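Local coordinates for protein lantibiotic dehydratase (Microbispora corallina, PDB 5EHK) that probably dehydrates serine and threonine residues of the NAI-107 precursor peptide, using glutamyl-tRNA to activate their hydroxyl groups before elimination, at residues A[504-509]-A[783-788]; A[955-960]-A[1041-1046]; A[963-968]-A[994-999]. One frame throughout, in Å; residues are numbered along the deposited sequence.

Interaction 1 (A[504-509]-A[783-788]); sequences GVHVVA and LAEIVV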
ATOM      1  N   GLY A 504      -7.536 -20.258 -26.463  1.00 19.94           N
ATOM      2  CA  GLY A 504      -7.078 -20.309 -27.834  1.00 23.77           C
ATOM      3  C   GLY A 504      -5.866 -21.190 -27.782  1.00 22.82           C
ATOM      4  O   GLY A 504      -5.051 -21.007 -26.895  1.00 23.28           O
ATOM      5  N   VAL A 505      -5.752 -22.161 -28.682  1.00 25.45           N
ATOM      6  CA  VAL A 505      -4.604 -23.070 -28.643  1.00 28.13           C
ATOM      7  C   VAL A 505      -4.031 -23.413 -30.004  1.00 29.47           C
ATOM      8  O   VAL A 505      -4.682 -23.234 -31.031  1.00 31.84           O
ATOM      9  CB  VAL A 505      -4.900 -24.392 -27.890  1.00 27.65           C
ATOM     10  CG1 VAL A 505      -5.171 -24.151 -26.394  1.00 23.91           C
ATOM     11  CG2 VAL A 505      -6.025 -25.148 -28.563  1.00 25.10           C
ATOM     12  N   HIS A 506      -2.785 -23.878 -29.983  1.00 28.08           N
ATOM     13  CA  HIS A 506      -2.175 -24.543 -31.115  1.00 31.04           C
ATOM     14  C   HIS A 506      -2.303 -26.037 -30.845  1.00 30.79           C
ATOM     15  O   HIS A 506      -2.032 -26.508 -29.726  1.00 27.65           O
ATOM     16  CB  HIS A 506      -0.682 -24.227 -31.178  1.00 33.77           C
ATOM     17  CG  HIS A 506      -0.361 -22.795 -31.479  1.00 39.07           C
ATOM     18  ND1 HIS A 506      -0.910 -22.111 -32.542  1.00 37.42           N
ATOM     19  CD2 HIS A 506       0.491 -21.930 -30.873  1.00 37.82           C
ATOM     20  CE1 HIS A 506      -0.423 -20.883 -32.569  1.00 40.72           C
ATOM     21  NE2 HIS A 506       0.429 -20.746 -31.568  1.00 41.46           N
ATOM     22  N   VAL A 507      -2.722 -26.786 -31.863  1.00 35.01           N
ATOM     23  CA  VAL A 507      -2.645 -28.243 -31.815  1.00 30.29           C
ATOM     24  C   VAL A 507      -1.603 -28.684 -32.816  1.00 30.46           C
ATOM     25  O   VAL A 507      -1.677 -28.308 -33.985  1.00 34.18           O
ATOM     26  CB  VAL A 507      -3.973 -28.913 -32.147  1.00 30.51           C
ATOM     27  CG1 VAL A 507      -3.809 -30.415 -32.064  1.00 38.00           C
ATOM     28  CG2 VAL A 507      -5.052 -28.453 -31.191  1.00 28.28           C
ATOM     29  N   VAL A 508      -0.613 -29.444 -32.361  1.00 28.82           N
ATOM     30  CA  VAL A 508       0.462 -29.899 -33.253  1.00 34.10           C
ATOM     31  C   VAL A 508       0.754 -31.406 -33.179  1.00 33.67           C
ATOM     32  O   VAL A 508       0.572 -32.049 -32.142  1.00 27.14           O
ATOM     33  CB  VAL A 508       1.761 -29.119 -33.049  1.00 26.35           C
ATOM     34  CG1 VAL A 508       1.637 -27.738 -33.636  1.00 23.62           C
ATOM     35  CG2 VAL A 508       2.119 -29.091 -31.576  1.00 25.89           C
ATOM     36  N   ALA A 509       1.199 -31.951 -34.307  1.00 35.49           N
ATOM     37  CA  ALA A 509       1.435 -33.389 -34.456  1.00 38.42           C
ATOM     38  C   ALA A 509       2.330 -33.581 -35.664  1.00 31.57           C
ATOM     39  O   ALA A 509       2.446 -32.682 -36.482  1.00 30.80           O
ATOM     40  CB  ALA A 509       0.107 -34.132 -34.643  1.00 40.93           C
ATOM     41  N   LEU A 783       0.991 -22.852 -36.970  1.00 29.96           N
ATOM     42  CA  LEU A 783       0.716 -21.572 -37.593  1.00 31.93           C
ATOM     43  C   LEU A 783      -0.760 -21.277 -37.521  1.00 36.46           C
ATOM     44  O   LEU A 783      -1.245 -20.347 -38.168  1.00 38.26           O
ATOM     45  CB  LEU A 783       1.071 -21.617 -39.070  1.00 31.96           C
ATOM     46  CG  LEU A 783       2.519 -21.819 -39.472  1.00 31.92           C
ATOM     47  CD1 LEU A 783       2.648 -21.499 -40.952  1.00 26.74           C
ATOM     48  CD2 LEU A 783       3.418 -20.956 -38.623  1.00 30.23           C
ATOM     49  N   ALA A 784      -1.480 -22.063 -36.736  1.00 30.61           N
ATOM     50  CA  ALA A 784      -2.915 -21.932 -36.683  1.00 28.43           C
ATOM     51  C   ALA A 784      -3.338 -21.933 -35.240  1.00 37.08           C
ATOM     52  O   ALA A 784      -2.822 -22.713 -34.434  1.00 41.85           O
ATOM     53  CB  ALA A 784      -3.550 -23.077 -37.396  1.00 33.91           C
ATOM     54  N   GLU A 785      -4.261 -21.039 -34.908  1.00 33.62           N
ATOM     55  CA  GLU A 785      -4.810 -20.967 -33.563  1.00 34.12           C
ATOM     56  C   GLU A 785      -6.208 -21.561 -33.581  1.00 31.64           C
ATOM     57  O   GLU A 785      -6.996 -21.301 -34.493  1.00 33.96           O
ATOM     58  CB  GLU A 785      -4.848 -19.517 -33.066  1.00 30.53           C
ATOM     59  CG  GLU A 785      -3.932 -19.240 -31.882  1.00 37.69           C
ATOM     60  CD  GLU A 785      -3.559 -17.759 -31.761  1.00 48.69           C
ATOM     61  OE1 GLU A 785      -4.439 -16.905 -32.017  1.00 45.30           O
ATOM     62  OE2 GLU A 785      -2.375 -17.452 -31.454  1.00 52.04           O
ATOM     63  N   ILE A 786      -6.507 -22.373 -32.583  1.00 24.30           N
ATOM     64  CA  ILE A 786      -7.844 -22.908 -32.429  1.00 28.64           C
ATOM     65  C   ILE A 786      -8.496 -22.259 -31.213  1.00 25.31           C
ATOM     66  O   ILE A 786      -7.925 -22.277 -30.126  1.00 27.77           O
ATOM     67  CB  ILE A 786      -7.787 -24.440 -32.283  1.00 27.84           C
ATOM     68  CG1 ILE A 786      -7.283 -25.040 -33.595  1.00 37.19           C
ATOM     69  CG2 ILE A 786      -9.135 -24.991 -31.940  1.00 23.33           C
ATOM     70  CD1 ILE A 786      -6.842 -26.467 -33.486  1.00 39.47           C
ATOM     71  N   VAL A 787      -9.655 -21.638 -31.394  1.00 21.07           N
ATOM     72  CA  VAL A 787     -10.373 -21.069 -30.258  1.00 20.18           C
ATOM     73  C   VAL A 787     -11.519 -21.969 -29.836  1.00 22.41           C
ATOM     74  O   VAL A 787     -12.542 -22.060 -30.514  1.00 26.11           O
ATOM     75  CB  VAL A 787     -10.968 -19.697 -30.574  1.00 21.72           C
ATOM     76  CG1 VAL A 787     -11.505 -19.076 -29.307  1.00 20.21           C
ATOM     77  CG2 VAL A 787      -9.927 -18.799 -31.181  1.00 22.02           C
ATOM     78  N   VAL A 788     -11.374 -22.604 -28.690  1.00 20.24           N
ATOM     79  CA  VAL A 788     -12.374 -23.550 -28.246  1.00 19.53           C
ATOM     80  C   VAL A 788     -13.072 -23.099 -26.981  1.00 17.22           C
ATOM     81  O   VAL A 788     -12.452 -22.990 -25.952  1.00 18.02           O
ATOM     82  CB  VAL A 788     -11.751 -24.971 -28.108  1.00 21.54           C
ATOM     83  CG1 VAL A 788     -10.253 -24.898 -27.922  1.00 24.04           C
ATOM     84  CG2 VAL A 788     -12.451 -25.810 -27.024  1.00 21.19           C
TER
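His506 reaches from strand 500-508 to the backbone of Ala784, just ahead of strand 785-792. Its CB stays at the margin, 4.2 Å from Ala784 O. With chi1 at -67° the ring swings opposite the carbonyl carbon, back toward the neighbouring strand although the CB bond itself leads away. ND1 then donates to Ala784 O at 2.8 Å, nearly straight at 165°. The oxygen lies in the imidazole plane, but the ring nitrogen sits well above the plane of the carbonyl. Next along the ring, CE1 meets Glu785 CG obliquely at 3.9 Å, and NE2, at the far end, comes 4.3 Å from Glu785 OE2 without contact. The carboxylate stays near the ring, but its OE1 forms a salt bridge with Arg15 of strand 6-17, tying the glutamate to the strand along the other edge of 785-792.

Behind the histidine, Val505 and Ile786 form an antiparallel hydrogen-bonded pair, with Val505 N donating to Ile786 O and Ile786 N to Val505 O. Gly504 faces Val787 as the next, non-hydrogen-bonded pair, their CA atoms 4.2 Å apart. On the face opposite His506, Val505 CG2 touches Ile786 CB at 4.2 Å and Val788 CG1 at 4.3 Å. Ile786 sends its CG1 arm along strand 500-508, and CD1 ends against Val507 CG2 at 3.5 Å. Helix 380-395 covers this apolar face, with Ile386 against Val505 and Val788. The strands diverge past Val505, and the imidazole, rather than the N-H of Val507 that would continue the ladder, donates to Ala784 O. The whole is a short, splayed antiparallel ladder; with strand 521-524 beside 500-508 and strand 6-17 beside 785-792, both strands are internal in the local antiparallel array.

Interaction 2 (A[955-960]-A[1041-1046]); sequences AISAAA and AALESR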
ATOM      1  N   ALA A 955     -17.543  -7.069  30.201  1.00 26.28           N
ATOM      2  CA  ALA A 955     -18.265  -8.341  30.218  1.00 25.68           C
ATOM      3  C   ALA A 955     -19.517  -8.201  31.086  1.00 25.47           C
ATOM      4  O   ALA A 955     -20.622  -8.558  30.674  1.00 23.70           O
ATOM      5  CB  ALA A 955     -17.376  -9.434  30.775  1.00 25.77           C
ATOM      6  N   ILE A 956     -19.338  -7.634  32.272  1.00 22.19           N
ATOM      7  CA  ILE A 956     -20.446  -7.347  33.150  1.00 20.31           C
ATOM      8  C   ILE A 956     -21.467  -6.486  32.432  1.00 19.80           C
ATOM      9  O   ILE A 956     -22.656  -6.765  32.485  1.00 20.59           O
ATOM     10  CB  ILE A 956     -19.966  -6.642  34.422  1.00 24.10           C
ATOM     11  CG1 ILE A 956     -19.034  -7.557  35.209  1.00 23.18           C
ATOM     12  CG2 ILE A 956     -21.132  -6.201  35.284  1.00 22.97           C
ATOM     13  CD1 ILE A 956     -18.371  -6.854  36.377  1.00 33.56           C
ATOM     14  N   SER A 957     -20.998  -5.472  31.713  1.00 21.53           N
ATOM     15  CA  SER A 957     -21.901  -4.565  31.009  1.00 19.01           C
ATOM     16  C   SER A 957     -22.636  -5.268  29.858  1.00 16.92           C
ATOM     17  O   SER A 957     -23.832  -5.061  29.676  1.00 18.08           O
ATOM     18  CB  SER A 957     -21.162  -3.320  30.521  1.00 16.88           C
ATOM     19  OG  SER A 957     -22.058  -2.276  30.196  1.00 13.99           O
ATOM     20  N   ALA A 958     -21.954  -6.129  29.113  1.00 15.83           N
ATOM     21  CA  ALA A 958     -22.638  -6.880  28.060  1.00 15.93           C
ATOM     22  C   ALA A 958     -23.760  -7.742  28.618  1.00 22.84           C
ATOM     23  O   ALA A 958     -24.903  -7.682  28.139  1.00 23.23           O
ATOM     24  CB  ALA A 958     -21.690  -7.725  27.307  1.00 15.45           C
ATOM     25  N   ALA A 959     -23.436  -8.532  29.638  1.00 23.23           N
ATOM     26  CA  ALA A 959     -24.388  -9.490  30.186  1.00 23.99           C
ATOM     27  C   ALA A 959     -25.573  -8.783  30.811  1.00 23.26           C
ATOM     28  O   ALA A 959     -26.721  -9.244  30.707  1.00 19.02           O
ATOM     29  CB  ALA A 959     -23.715 -10.371  31.198  1.00 25.85           C
ATOM     30  N   ALA A 960     -25.290  -7.643  31.432  1.00 23.01           N
ATOM     31  CA  ALA A 960     -26.333  -6.838  32.052  1.00 24.26           C
ATOM     32  C   ALA A 960     -27.295  -6.257  31.008  1.00 27.49           C
ATOM     33  O   ALA A 960     -28.503  -6.149  31.270  1.00 24.05           O
ATOM     34  CB  ALA A 960     -25.722  -5.734  32.881  1.00 23.08           C
ATOM     35  N   ALA A1041     -24.491  -0.344  40.115  1.00 20.19           N
ATOM     36  CA  ALA A1041     -25.235   0.907  40.263  1.00 24.11           C
ATOM     37  C   ALA A1041     -25.061   1.762  39.010  1.00 27.14           C
ATOM     38  O   ALA A1041     -26.028   2.327  38.482  1.00 27.24           O
ATOM     39  CB  ALA A1041     -24.760   1.682  41.479  1.00 18.74           C
ATOM     40  N   ALA A1042     -23.828   1.823  38.516  1.00 23.82           N
ATOM     41  CA  ALA A1042     -23.515   2.648  37.362  1.00 25.32           C
ATOM     42  C   ALA A1042     -24.245   2.188  36.094  1.00 21.82           C
ATOM     43  O   ALA A1042     -24.332   2.938  35.134  1.00 20.51           O
ATOM     44  CB  ALA A1042     -22.008   2.680  37.133  1.00 20.28           C
ATOM     45  N   LEU A1043     -24.785   0.969  36.119  1.00 22.45           N
ATOM     46  CA  LEU A1043     -25.529   0.378  35.003  1.00 18.80           C
ATOM     47  C   LEU A1043     -27.054   0.390  35.130  1.00 16.93           C
ATOM     48  O   LEU A1043     -27.741  -0.160  34.277  1.00 19.03           O
ATOM     49  CB  LEU A1043     -25.111  -1.077  34.811  1.00 16.00           C
ATOM     50  CG  LEU A1043     -23.680  -1.393  34.447  1.00 15.35           C
ATOM     51  CD1 LEU A1043     -23.514  -2.884  34.511  1.00 21.40           C
ATOM     52  CD2 LEU A1043     -23.393  -0.919  33.060  1.00 15.16           C
ATOM     53  N   GLU A1044     -27.590   0.954  36.200  1.00 20.36           N
ATOM     54  CA  GLU A1044     -29.027   0.814  36.448  1.00 25.66           C
ATOM     55  C   GLU A1044     -29.860   1.544  35.417  1.00 19.24           C
ATOM     56  O   GLU A1044     -30.710   0.965  34.754  1.00 17.13           O
ATOM     57  CB  GLU A1044     -29.408   1.257  37.856  1.00 25.04           C
ATOM     58  CG  GLU A1044     -29.047   0.229  38.894  1.00 34.10           C
ATOM     59  CD  GLU A1044     -29.476   0.633  40.282  1.00 51.09           C
ATOM     60  OE1 GLU A1044     -30.454   1.416  40.389  1.00 55.34           O
ATOM     61  OE2 GLU A1044     -28.829   0.173  41.257  1.00 48.02           O
ATOM     62  N   SER A1045     -29.623   2.839  35.339  1.00 16.89           N
ATOM     63  CA  SER A1045     -30.323   3.701  34.433  1.00 14.68           C
ATOM     64  C   SER A1045     -30.216   3.178  32.986  1.00 19.47           C
ATOM     65  O   SER A1045     -31.176   3.214  32.208  1.00 19.03           O
ATOM     66  CB  SER A1045     -29.764   5.108  34.591  1.00 11.68           C
ATOM     67  OG  SER A1045     -29.855   5.810  33.382  1.00 23.00           O
ATOM     68  N   ARG A1046     -29.075   2.626  32.620  1.00 19.79           N
ATOM     69  CA  ARG A1046     -29.003   2.116  31.271  1.00 20.85           C
ATOM     70  C   ARG A1046     -29.712   0.762  31.142  1.00 20.30           C
ATOM     71  O   ARG A1046     -30.290   0.453  30.091  1.00 18.84           O
ATOM     72  CB  ARG A1046     -27.561   2.097  30.741  1.00 21.97           C
ATOM     73  CG  ARG A1046     -26.946   0.731  30.655  1.00 19.35           C
ATOM     74  CD  ARG A1046     -27.079   0.075  29.287  1.00 15.36           C
ATOM     75  NE  ARG A1046     -26.024  -0.924  29.186  1.00 24.86           N
ATOM     76  CZ  ARG A1046     -25.971  -2.029  29.921  1.00 24.72           C
ATOM     77  NH1 ARG A1046     -26.928  -2.314  30.785  1.00 27.22           N
ATOM     78  NH2 ARG A1046     -24.962  -2.865  29.791  1.00 26.62           N
TER
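Leu1043 and Arg1046 project side by side onto helix 950-965, one bringing methyl groups and the other a flat cation. Leu1043 sits at the break between helices 1034-1042 and 1044-1059, so the contact packs this helix-helix junction on helix 950-965. The two branches of Leu1043 part over the helix surface: CD1 goes to Ala960 CB (4.0 Å) and Ile956 CG2 (4.2 Å), its side chain crossing that of Ile956 at about a right angle, while CD2 lies 3.4 Å from Ser957 OG. The same CD2 rests over one face of the Arg1046 guanidinium, toward its rim.

The arginine chain bends at chi2 (94°) and presents its edge to the helix. Ser957 O lies near the guanidinium plane and accepts from NH2, although the fitted bond is very short and far from straight, and its exact geometry is doubtful. NH1 comes obliquely within 4.0 Å of Ala960 C. NE is held separately by a salt bridge with Asp930 of helix 920-942, against which Leu1043 also packs through Leu937. The buried guanidinium is thus paired with Asp930, which would be expected to stabilise its positive charge, and approaches a helix carbonyl, the latter bond being less certain, while the leucine supplies an apolar neighbour.

Interaction 3 (A[963-968]-A[994-999]); sequences DAFGPP and AAWMSS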
ATOM      1  N   ASP A 963     -29.511  -9.229  29.707  1.00 26.06           N
ATOM      2  CA  ASP A 963     -30.563  -9.499  30.696  1.00 24.48           C
ATOM      3  C   ASP A 963     -31.642  -8.473  30.473  1.00 23.16           C
ATOM      4  O   ASP A 963     -32.795  -8.816  30.285  1.00 28.37           O
ATOM      5  CB  ASP A 963     -30.054  -9.413  32.157  1.00 26.09           C
ATOM      6  CG  ASP A 963     -31.000 -10.121  33.186  1.00 30.45           C
ATOM      7  OD1 ASP A 963     -31.070 -11.370  33.181  1.00 36.40           O
ATOM      8  OD2 ASP A 963     -31.647  -9.459  34.029  1.00 20.79           O
ATOM      9  N   ALA A 964     -31.237  -7.215  30.388  1.00 23.73           N
ATOM     10  CA  ALA A 964     -32.184  -6.111  30.456  1.00 24.81           C
ATOM     11  C   ALA A 964     -33.123  -6.019  29.254  1.00 24.08           C
ATOM     12  O   ALA A 964     -34.297  -5.681  29.414  1.00 16.99           O
ATOM     13  CB  ALA A 964     -31.444  -4.786  30.674  1.00 21.03           C
ATOM     14  N   PHE A 965     -32.631  -6.373  28.068  1.00 26.06           N
ATOM     15  CA  PHE A 965     -33.461  -6.303  26.870  1.00 25.05           C
ATOM     16  C   PHE A 965     -34.701  -7.163  27.053  1.00 31.88           C
ATOM     17  O   PHE A 965     -35.791  -6.822  26.569  1.00 33.65           O
ATOM     18  CB  PHE A 965     -32.707  -6.746  25.624  1.00 22.51           C
ATOM     19  CG  PHE A 965     -33.437  -6.444  24.344  1.00 25.39           C
ATOM     20  CD1 PHE A 965     -33.353  -5.189  23.760  1.00 28.19           C
ATOM     21  CD2 PHE A 965     -34.214  -7.405  23.729  1.00 23.92           C
ATOM     22  CE1 PHE A 965     -34.022  -4.906  22.580  1.00 26.72           C
ATOM     23  CE2 PHE A 965     -34.889  -7.128  22.555  1.00 26.03           C
ATOM     24  CZ  PHE A 965     -34.796  -5.880  21.979  1.00 28.06           C
ATOM     25  N   GLY A 966     -34.533  -8.274  27.761  1.00 29.65           N
ATOM     26  CA  GLY A 966     -35.655  -9.147  28.041  1.00 33.11           C
ATOM     27  C   GLY A 966     -35.828 -10.224  26.993  1.00 35.24           C
ATOM     28  O   GLY A 966     -34.988 -10.373  26.098  1.00 30.59           O
ATOM     29  N   PRO A 967     -36.931 -10.983  27.104  1.00 39.06           N
ATOM     30  CA  PRO A 967     -37.263 -12.123  26.240  1.00 36.85           C
ATOM     31  C   PRO A 967     -37.285 -11.690  24.781  1.00 30.97           C
ATOM     32  O   PRO A 967     -37.641 -10.554  24.501  1.00 30.36           O
ATOM     33  CB  PRO A 967     -38.686 -12.481  26.671  1.00 30.88           C
ATOM     34  CG  PRO A 967     -39.232 -11.221  27.264  1.00 37.51           C
ATOM     35  CD  PRO A 967     -38.069 -10.573  27.944  1.00 34.31           C
ATOM     36  N   PRO A 968     -36.872 -12.573  23.868  1.00 30.25           N
ATOM     37  CA  PRO A 968     -37.005 -12.323  22.431  1.00 34.00           C
ATOM     38  C   PRO A 968     -38.451 -12.209  21.954  1.00 40.70           C
ATOM     39  O   PRO A 968     -39.386 -12.348  22.746  1.00 45.58           O
ATOM     40  CB  PRO A 968     -36.306 -13.529  21.795  1.00 34.35           C
ATOM     41  CG  PRO A 968     -35.319 -13.990  22.828  1.00 28.04           C
ATOM     42  CD  PRO A 968     -35.999 -13.724  24.155  1.00 35.97           C
ATOM     43  N   ALA A 994     -28.530 -15.327  28.476  1.00 43.51           N
ATOM     44  CA  ALA A 994     -27.988 -16.418  27.671  1.00 43.78           C
ATOM     45  C   ALA A 994     -28.566 -16.370  26.255  1.00 35.79           C
ATOM     46  O   ALA A 994     -27.866 -16.673  25.286  1.00 37.34           O
ATOM     47  CB  ALA A 994     -28.214 -17.769  28.335  1.00 37.21           C
ATOM     48  N   ALA A 995     -29.843 -16.009  26.154  1.00 34.28           N
ATOM     49  CA  ALA A 995     -30.514 -15.852  24.861  1.00 37.49           C
ATOM     50  C   ALA A 995     -29.668 -14.991  23.954  1.00 38.26           C
ATOM     51  O   ALA A 995     -29.064 -15.475  23.006  1.00 39.59           O
ATOM     52  CB  ALA A 995     -31.888 -15.220  25.038  1.00 31.89           C
ATOM     53  N   TRP A 996     -29.585 -13.709  24.290  1.00 41.70           N
ATOM     54  CA  TRP A 996     -28.852 -12.752  23.468  1.00 36.77           C
ATOM     55  C   TRP A 996     -27.340 -13.010  23.367  1.00 33.09           C
ATOM     56  O   TRP A 996     -26.774 -12.933  22.278  1.00 34.31           O
ATOM     57  CB  TRP A 996     -29.142 -11.337  23.946  1.00 30.62           C
ATOM     58  CG  TRP A 996     -30.588 -11.017  23.893  1.00 27.56           C
ATOM     59  CD1 TRP A 996     -31.404 -10.704  24.946  1.00 28.77           C
ATOM     60  CD2 TRP A 996     -31.405 -10.972  22.723  1.00 25.26           C
ATOM     61  NE1 TRP A 996     -32.682 -10.473  24.498  1.00 28.80           N
ATOM     62  CE2 TRP A 996     -32.708 -10.634  23.137  1.00 26.49           C
ATOM     63  CE3 TRP A 996     -31.162 -11.187  21.368  1.00 23.61           C
ATOM     64  CZ2 TRP A 996     -33.759 -10.504  22.243  1.00 22.86           C
ATOM     65  CZ3 TRP A 996     -32.204 -11.062  20.488  1.00 25.95           C
ATOM     66  CH2 TRP A 996     -33.488 -10.721  20.924  1.00 27.03           C
ATOM     67  N   MET A 997     -26.691 -13.356  24.474  1.00 30.73           N
ATOM     68  CA  MET A 997     -25.263 -13.630  24.413  1.00 33.12           C
ATOM     69  C   MET A 997     -24.944 -14.808  23.482  1.00 41.61           C
ATOM     70  O   MET A 997     -23.809 -14.961  23.042  1.00 45.49           O
ATOM     71  CB  MET A 997     -24.682 -13.891  25.808  1.00 38.03           C
ATOM     72  CG  MET A 997     -24.662 -12.680  26.722  1.00 36.99           C
ATOM     73  SD  MET A 997     -23.922 -11.212  25.975  1.00 29.77           S
ATOM     74  CE  MET A 997     -22.275 -11.774  25.543  1.00 27.83           C
ATOM     75  N   SER A 998     -25.934 -15.633  23.158  1.00 40.01           N
ATOM     76  CA  SER A 998     -25.662 -16.780  22.297  1.00 43.20           C
ATOM     77  C   SER A 998     -25.574 -16.391  20.827  1.00 44.71           C
ATOM     78  O   SER A 998     -24.981 -17.125  20.020  1.00 48.30           O
ATOM     79  CB  SER A 998     -26.659 -17.923  22.519  1.00 42.12           C
ATOM     80  OG  SER A 998     -26.568 -18.431  23.839  1.00 44.36           O
ATOM     81  N   SER A 999     -26.174 -15.251  20.479  1.00 38.73           N
ATOM     82  CA  SER A 999     -26.207 -14.791  19.085  1.00 45.62           C
ATOM     83  C   SER A 999     -24.890 -14.095  18.744  1.00 43.82           C
ATOM     84  O   SER A 999     -24.681 -13.596  17.634  1.00 35.81           O
ATOM     85  CB  SER A 999     -27.349 -13.807  18.872  1.00 39.82           C
ATOM     86  OG  SER A 999     -27.203 -12.710  19.749  1.00 37.12           O
TER
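Trp996 points its indole N-H at Gly966, where helix 950-965 has just ended: NE1 donates to Gly966 O at 2.8 Å, nearly straight and close to the ring plane. Phe965 and Pro968 lie on opposite sides of the indole. Phe965 CD2 comes within 3.5 Å of both NE1 and CZ2 of Trp996, the two ring planes standing almost perpendicular (87°) in an oblique pair. Pro968 lies over one face, toward the rim, with CG 3.9 Å from CZ2, and the same CG reaches Ala995 CB at 4.3 Å.

The next shell sets these groups in place. A chi1 of -169° carries the phenyl of Phe965 away from its own backbone nitrogen and toward the tryptophan, and Val1074 of helix 1068-1085 packs on both rings. Arg1058 NH1 hydrogen-bonds Phe965 O and Pro967 O, holding the backbone on both sides of the glycine. Behind the indole, Ser999 OG and N both donate to Trp996 O, and Ser998 OG bonds to Ala994 O, near the end of the short helix that carries the tryptophan. The arrangement is a helix ended by a positive-phi glycine (Gly966, phi 91°) and followed by an extended Pro-Pro segment, with the glycine carbonyl taken up by an indole N-H from another helix.

In the fold
Interaction 1 comes first along the chain and joins two antiparallel strands in the larger, N-terminal part of the protein. Interactions 2 and 3 follow on the other side of the chain's centre, their centres 72 and 65 Å from that of interaction 1. They are neighbours, with centres 14 Å apart, and share helix 950-965: 955-960 meets 1041-1046, and the end of the same helix meets 994-999. Interaction 3 is nested within the loop closed by interaction 2, and the two touch through packing of Ala958 on Met997. This separation is consistent with the LanB-type division into a glutamylating N-terminal part and a C-terminal elimination domain, in whose helical portion interactions 2 and 3 lie.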